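Local coordinates for hypothetical protein (Bacteroides caccae, PDB 4M8R), which is of unknown function but combines an N-terminal Ig-like domain with a WD40-like domain of probable beta-propeller fold, at residues A[122-125]-A[126-129]; A[139-142]-A[143-146]; A[398-401]-A[402-405]. All coordinates share one frame; numbering follows the deposited sequence.

Interaction 1. Residues A[122-125]-A[126-129]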
loop_
_atom_site.group_PDB
_atom_site.type_symbol
_atom_site.label_atom_id
_atom_site.label_comp_id
_atom_site.label_asym_id
_atom_site.label_seq_id
_atom_site.Cartn_x
_atom_site.Cartn_y
_atom_site.Cartn_z
ATOM N N ILE A 122 29.509 9.599 18.171
ATOM C CA ILE A 122 30.646 8.700 18.392
ATOM C C ILE A 122 31.649 9.367 19.333
ATOM O O ILE A 122 32.244 10.388 18.983
ATOM C CB ILE A 122 31.389 8.357 17.078
ATOM C CG1 ILE A 122 30.412 8.045 15.938
ATOM C CG2 ILE A 122 32.345 7.191 17.299
ATOM C CD1 ILE A 122 29.487 6.883 16.201
ATOM N N ASN A 123 31.833 8.795 20.523
ATOM C CA ASN A 123 32.810 9.310 21.478
ATOM C C ASN A 123 34.135 8.565 21.327
ATOM O O ASN A 123 34.276 7.430 21.786
ATOM C CB ASN A 123 32.284 9.181 22.907
ATOM C CG ASN A 123 33.136 9.929 23.911
ATOM O OD1 ASN A 123 33.918 9.328 24.646
ATOM N ND2 ASN A 123 33.005 11.251 23.932
ATOM N N GLU A 124 35.100 9.202 20.670
ATOM C CA GLU A 124 36.390 8.569 20.406
ATOM C C GLU A 124 37.297 8.511 21.636
ATOM O O GLU A 124 38.253 7.744 21.653
ATOM C CB GLU A 124 37.118 9.276 19.253
ATOM C CG GLU A 124 36.405 9.198 17.907
ATOM C CD GLU A 124 36.273 7.782 17.361
ATOM O OE1 GLU A 124 36.848 6.836 17.942
ATOM O OE2 GLU A 124 35.579 7.612 16.338
ATOM N N THR A 125 37.006 9.312 22.657
ATOM C CA THR A 125 37.767 9.256 23.904
ATOM C C THR A 125 37.457 7.961 24.662
ATOM O O THR A 125 38.364 7.183 24.964
ATOM C CB THR A 125 37.472 10.471 24.807
ATOM O OG1 THR A 125 37.677 11.679 24.066
ATOM C CG2 THR A 125 38.381 10.477 26.032
ATOM N N ASP A 126 36.177 7.729 24.949
ATOM C CA ASP A 126 35.757 6.550 25.713
ATOM C C ASP A 126 35.496 5.332 24.830
ATOM O O ASP A 126 35.244 4.241 25.348
ATOM C CB ASP A 126 34.491 6.854 26.518
ATOM C CG ASP A 126 34.668 8.012 27.487
ATOM O OD1 ASP A 126 35.602 8.828 27.310
ATOM O OD2 ASP A 126 33.857 8.108 28.426
ATOM N N LYS A 127 35.559 5.518 23.508
ATOM C CA LYS A 127 35.177 4.482 22.540
ATOM C C LYS A 127 33.763 3.971 22.826
ATOM O O LYS A 127 33.559 2.812 23.194
ATOM C CB LYS A 127 36.193 3.331 22.521
ATOM C CG LYS A 127 37.607 3.751 22.149
ATOM C CD LYS A 127 37.685 4.316 20.736
ATOM C CE LYS A 127 39.121 4.631 20.336
ATOM N NZ LYS A 127 39.197 5.224 18.973
ATOM N N THR A 128 32.795 4.870 22.654
ATOM C CA THR A 128 31.392 4.588 22.934
ATOM C C THR A 128 30.471 5.318 21.963
ATOM O O THR A 128 30.799 6.401 21.475
ATOM C CB THR A 128 31.004 5.037 24.358
ATOM O OG1 THR A 128 31.390 6.401 24.557
ATOM C CG2 THR A 128 31.672 4.172 25.410
ATOM N N ILE A 129 29.322 4.709 21.688
ATOM C CA ILE A 129 28.217 5.385 21.016
ATOM C C ILE A 129 27.354 6.001 22.105
ATOM O O ILE A 129 26.942 5.304 23.026
ATOM C CB ILE A 129 27.339 4.398 20.225
ATOM C CG1 ILE A 129 28.179 3.581 19.242
ATOM C CG2 ILE A 129 26.225 5.138 19.492
ATOM C CD1 ILE A 129 28.860 4.411 18.181
#
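Asn123 and Thr128 form a hydrogen-bonded antiparallel pair at the end of a beta hairpin, with Ile122 and Ile129 as the adjoining non-hydrogen-bonded pair and Lys127 inserted next to Thr128 as a G1 beta bulge. Asn123 N donates to Thr128 O over 2.8 Å, and Thr128 N returns a bond to Asn123 O over 3.1 Å. The hairpin joins strands 118-123 and 128-133 of a four-stranded sheet in the propeller-like domain.

The Asn123 side chain, on the face it shares with Thr128, ties down the turn. With CG anti to the backbone N (chi1 -169°), OD1 accepts the backbone N of Asp126 over 2.8 Å, the donor tilted 27° from the amide carbonyl plane. Lys127 bends at chi2 (-63°) and runs back past the Glu124 carbonyl, CE lying 3.5 Å from Glu124 O. Its NZ then makes a salt bridge to Glu124 OE1 at 3.0 Å, meeting that oxygen nearly head-on along its C-O bond, and adds a weak hydrogen bond to Pro150 O. With the lysine cut back to an alanine here, the Glu124 carboxylate would probably lose its counter-charge and be freer to turn. On the face bearing the two isoleucines, which point the same way side by side and also pack on Met146, Ile122 CD1 lies 3.2 Å from Ile129 CD1.

Interaction 2. Residues A[139-142]-A[143-146]; sequences TGKK and TWDM
Thr143 opens strand 143-145, an outermost strand of its four-stranded antiparallel sheet, and its carbonyl already meets the preceding loop: Lys141 CD lies 3.2 Å from Thr143 O. That closeness comes from the shape of the lysine, which leaves the backbone with CG anti to N (chi1 -170°) and then bends at each later torsion, so that the chain folds over toward the tryptophan instead of reaching straight out. The side chain of Thr143 itself packs on Thr128 and Glu130 of the neighbouring strand.

Trp144 carries the main contact. The folded lysine crosses one face of its indole toward the rim, above the five-membered ring. Lys141 CE makes a CH-pi contact, 3.9 Å from that ring's centroid, and comes 3.5 Å from Trp144 NE1. Lys141 NZ follows as an off-centre cation-pi partner, 4.1 Å from the same centroid and 30° from the ring normal. The far end of the indole reaches back to the loop backbone, where Trp144 CH2 stands 3.1 Å from Lys141 O and Trp144 CZ3 is 3.6 Å from Lys142 O. Trp144 NE1 donates a hydrogen bond to Phe181 O, and the Phe181 ring meets the indole as well, tying the strand to the loop that follows strand 173-180.

Beyond the tryptophan, Asp145 turns to Ser147, its OD2 bonded to Ser147 OG, while Met146, present as selenomethionine, packs on Ile129 and Phe152.

No hydrogen bond joins the loop to the strand, so the contact probably rests mainly on dispersion and close packing of carbon against carbonyl oxygen, with a modest cation-pi attraction from an off-centre ammonium. Donation from NE1 to a carbonyl would probably enrich the pi cloud slightly, favouring the lysine over it.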
loop_
_atom_site.group_PDB
_atom_site.type_symbol
_atom_site.label_atom_id
_atom_site.label_comp_id
_atom_site.label_asym_id
_atom_site.label_seq_id
_atom_site.Cartn_x
_atom_site.Cartn_y
_atom_site.Cartn_z
ATOM N N THR A 139 14.158 8.183 28.457
ATOM C CA THR A 139 15.349 7.800 29.231
ATOM C C THR A 139 15.402 6.261 29.358
ATOM O O THR A 139 14.989 5.695 30.373
ATOM C CB THR A 139 15.392 8.463 30.636
ATOM O OG1 THR A 139 15.374 9.893 30.510
ATOM C CG2 THR A 139 16.659 8.059 31.401
ATOM N N GLY A 140 15.887 5.601 28.307
ATOM C CA GLY A 140 16.099 4.149 28.311
ATOM C C GLY A 140 17.497 3.774 28.784
ATOM O O GLY A 140 17.713 3.530 29.970
ATOM N N LYS A 141 18.444 3.729 27.847
ATOM C CA LYS A 141 19.851 3.419 28.136
ATOM C C LYS A 141 20.760 4.256 27.209
ATOM O O LYS A 141 20.626 4.191 25.989
ATOM C CB LYS A 141 20.087 1.912 27.965
ATOM C CG LYS A 141 21.438 1.404 28.456
ATOM C CD LYS A 141 22.424 1.246 27.310
ATOM C CE LYS A 141 22.115 0.032 26.443
ATOM N NZ LYS A 141 23.136 -1.041 26.588
ATOM N N LYS A 142 21.686 5.023 27.792
ATOM C CA LYS A 142 22.338 6.147 27.093
ATOM C C LYS A 142 23.598 5.831 26.279
ATOM O O LYS A 142 23.904 6.551 25.325
ATOM C CB LYS A 142 22.708 7.247 28.098
ATOM C CG LYS A 142 21.541 7.855 28.852
ATOM C CD LYS A 142 21.979 9.095 29.622
ATOM C CE LYS A 142 20.911 9.557 30.601
ATOM N NZ LYS A 142 19.603 9.834 29.941
ATOM N N THR A 143 24.334 4.787 26.661
ATOM C CA THR A 143 25.676 4.535 26.109
ATOM C C THR A 143 25.861 3.086 25.657
ATOM O O THR A 143 25.331 2.168 26.275
ATOM C CB THR A 143 26.765 4.912 27.141
ATOM O OG1 THR A 143 26.646 6.305 27.436
ATOM C CG2 THR A 143 28.166 4.641 26.608
ATOM N N TRP A 144 26.613 2.895 24.573
ATOM C CA TRP A 144 26.967 1.554 24.086
ATOM C C TRP A 144 28.478 1.442 23.899
ATOM O O TRP A 144 29.113 2.350 23.355
ATOM C CB TRP A 144 26.272 1.247 22.759
ATOM C CG TRP A 144 24.799 1.040 22.869
ATOM C CD1 TRP A 144 24.142 -0.152 22.926
ATOM C CD2 TRP A 144 23.792 2.056 22.927
ATOM N NE1 TRP A 144 22.785 0.054 23.015
ATOM C CE2 TRP A 144 22.542 1.402 23.019
ATOM C CE3 TRP A 144 23.824 3.458 22.917
ATOM C CZ2 TRP A 144 21.338 2.097 23.099
ATOM C CZ3 TRP A 144 22.626 4.151 23.000
ATOM C CH2 TRP A 144 21.396 3.468 23.086
ATOM N N ASP A 145 29.040 0.323 24.346
ATOM C CA ASP A 145 30.482 0.112 24.311
ATOM C C ASP A 145 30.926 -0.230 22.893
ATOM O O ASP A 145 30.382 -1.142 22.271
ATOM C CB ASP A 145 30.867 -1.007 25.282
ATOM C CG ASP A 145 32.351 -1.330 25.258
ATOM O OD1 ASP A 145 33.174 -0.454 24.903
ATOM O OD2 ASP A 145 32.688 -2.478 25.608
HETATM N N MSE A 146 31.924 0.499 22.397
HETATM C CA MSE A 146 32.370 0.374 21.015
HETATM C C MSE A 146 33.756 -0.203 20.933
HETATM O O MSE A 146 34.418 -0.084 19.901
HETATM C CB MSE A 146 32.346 1.779 20.421
HETATM C CG MSE A 146 32.006 1.782 18.935
HETATM SE SE MSE A 146 32.272 3.587 18.178
HETATM C CE MSE A 146 34.206 3.790 18.446
#

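Interaction 3. Residues A[398-401]-A[402-405]; sequences FDWN and SKEW
Ser402 grips the carboxylate of Asp399 twice, fixing the turn of a beta hairpin between strands 394-399 and 404-407. Ser402 OG donates over 2.9 Å to Asp399 OD2, which uses its anti lone pair, the one away from the other carboxylate oxygen, and Ser402 N reaches the same OD2 over 2.9 Å from above the carboxylate plane. Ser402 N and Lys403 N also make weak, bent bonds to Asp399 O. Strand 404-407 is an outer strand of a four-stranded antiparallel sheet and 394-399 its inner neighbour, consistent with a propeller blade.

Next comes Lys403, bent at chi2 (-72°) so that it runs alongside Trp400, past the Trp400 carbonyl. Its NZ sits over the six-membered ring as a cation-pi partner, 3.2 Å from the centroid and only 12° off the normal. The Trp400 indole also meets Phe361 and Phe309 edge-to-face.

Farther along, Phe398 and Trp405 form a non-hydrogen-bonded antiparallel pair whose rings pack edge-to-face, planes 55° apart, the phenyl edge directed at the indole face. Phe398 CB adds a CH-pi contact, 3.7 Å from the centroid of the six-membered ring. Phe386 and Phe343 also meet Trp405. Over the centre of the indole, Phe398 CD1 comes 3.5 Å from Trp405 CE2.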
loop_
_atom_site.group_PDB
_atom_site.type_symbol
_atom_site.label_atom_id
_atom_site.label_comp_id
_atom_site.label_asym_id
_atom_site.label_seq_id
_atom_site.Cartn_x
_atom_site.Cartn_y
_atom_site.Cartn_z
ATOM N N PHE A 398 19.178 22.402 8.177
ATOM C CA PHE A 398 18.847 23.260 7.043
ATOM C C PHE A 398 17.586 22.736 6.368
ATOM O O PHE A 398 17.521 21.562 6.004
ATOM C CB PHE A 398 19.984 23.291 6.030
ATOM C CG PHE A 398 19.769 24.284 4.925
ATOM C CD1 PHE A 398 19.963 25.640 5.150
ATOM C CD2 PHE A 398 19.365 23.868 3.664
ATOM C CE1 PHE A 398 19.767 26.562 4.135
ATOM C CE2 PHE A 398 19.166 24.783 2.646
ATOM C CZ PHE A 398 19.370 26.132 2.879
ATOM N N ASP A 399 16.593 23.606 6.203
ATOM C CA ASP A 399 15.332 23.239 5.566
ATOM C C ASP A 399 15.336 23.745 4.126
ATOM O O ASP A 399 15.369 24.954 3.885
ATOM C CB ASP A 399 14.148 23.823 6.347
ATOM C CG ASP A 399 12.812 23.518 5.698
ATOM O OD1 ASP A 399 12.423 22.336 5.655
ATOM O OD2 ASP A 399 12.143 24.459 5.226
ATOM N N TRP A 400 15.305 22.817 3.177
ATOM C CA TRP A 400 15.365 23.158 1.760
ATOM C C TRP A 400 14.296 24.167 1.331
ATOM O O TRP A 400 14.571 25.063 0.531
ATOM C CB TRP A 400 15.236 21.901 0.895
ATOM C CG TRP A 400 15.244 22.239 -0.547
ATOM C CD1 TRP A 400 14.161 22.411 -1.357
ATOM C CD2 TRP A 400 16.394 22.514 -1.347
ATOM N NE1 TRP A 400 14.566 22.755 -2.622
ATOM C CE2 TRP A 400 15.934 22.825 -2.644
ATOM C CE3 TRP A 400 17.770 22.514 -1.097
ATOM C CZ2 TRP A 400 16.801 23.135 -3.688
ATOM C CZ3 TRP A 400 18.633 22.822 -2.137
ATOM C CH2 TRP A 400 18.143 23.130 -3.416
ATOM N N ASN A 401 13.083 24.017 1.856
ATOM C CA ASN A 401 11.944 24.812 1.391
ATOM C C ASN A 401 11.959 26.253 1.899
ATOM O O ASN A 401 11.509 27.156 1.198
ATOM C CB ASN A 401 10.620 24.125 1.746
ATOM C CG ASN A 401 10.454 22.780 1.045
ATOM O OD1 ASN A 401 9.762 22.682 0.032
ATOM N ND2 ASN A 401 11.097 21.741 1.577
ATOM N N SER A 402 12.488 26.466 3.103
ATOM C CA SER A 402 12.626 27.812 3.669
ATOM C C SER A 402 14.042 28.385 3.516
ATOM O O SER A 402 14.263 29.564 3.789
ATOM C CB SER A 402 12.241 27.804 5.149
ATOM O OG SER A 402 13.160 27.039 5.907
ATOM N N LYS A 403 14.992 27.551 3.096
ATOM C CA LYS A 403 16.397 27.953 2.932
ATOM C C LYS A 403 17.005 28.552 4.204
ATOM O O LYS A 403 17.902 29.391 4.125
ATOM C CB LYS A 403 16.553 28.953 1.780
ATOM C CG LYS A 403 15.971 28.502 0.454
ATOM C CD LYS A 403 16.803 27.405 -0.183
ATOM C CE LYS A 403 16.228 27.036 -1.537
ATOM N NZ LYS A 403 17.079 26.038 -2.228
ATOM N N GLU A 404 16.529 28.112 5.363
ATOM C CA GLU A 404 16.984 28.652 6.642
ATOM C C GLU A 404 17.588 27.570 7.534
ATOM O O GLU A 404 17.130 26.425 7.535
ATOM C CB GLU A 404 15.822 29.331 7.370
ATOM C CG GLU A 404 15.516 30.735 6.873
ATOM C CD GLU A 404 14.230 31.294 7.453
ATOM O OE1 GLU A 404 13.284 30.512 7.691
ATOM O OE2 GLU A 404 14.165 32.522 7.669
ATOM N N TRP A 405 18.618 27.951 8.287
ATOM C CA TRP A 405 19.187 27.096 9.316
ATOM C C TRP A 405 18.390 27.261 10.599
ATOM O O TRP A 405 17.758 28.296 10.822
ATOM C CB TRP A 405 20.640 27.462 9.593
ATOM C CG TRP A 405 21.529 27.255 8.439
ATOM C CD1 TRP A 405 21.881 28.176 7.501
ATOM C CD2 TRP A 405 22.192 26.041 8.081
ATOM N NE1 TRP A 405 22.725 27.613 6.578
ATOM C CE2 TRP A 405 22.932 26.301 6.912
ATOM C CE3 TRP A 405 22.231 24.757 8.636
ATOM C CZ2 TRP A 405 23.705 25.323 6.285
ATOM C CZ3 TRP A 405 22.998 23.784 8.014
ATOM C CH2 TRP A 405 23.726 24.073 6.850
#

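Overall arrangement
Interactions 1 and 2 belong to one sheet: strand 128-133 lies between 118-123 and 143-145, and the two sites touch through backbone bonds and through Met146 on Ile129. Strand 419-422 beside 118-123 is consistent with a ring closed by joining the propeller domain's first and last strands in one blade. Both contacts are partly buried, with Ile122, Asn123, Ile129 and Trp144 inside and the lysines more exposed. Interaction 3, in another sheet about 31 Å from interaction 1 between centres, is a surface contact whose buried residue is Phe398. Both hairpin turns are fastened by a side-chain oxygen, amide or carboxylate. Lysine differs: salt-bridged in interaction 1, over an indole in interactions 2 and 3.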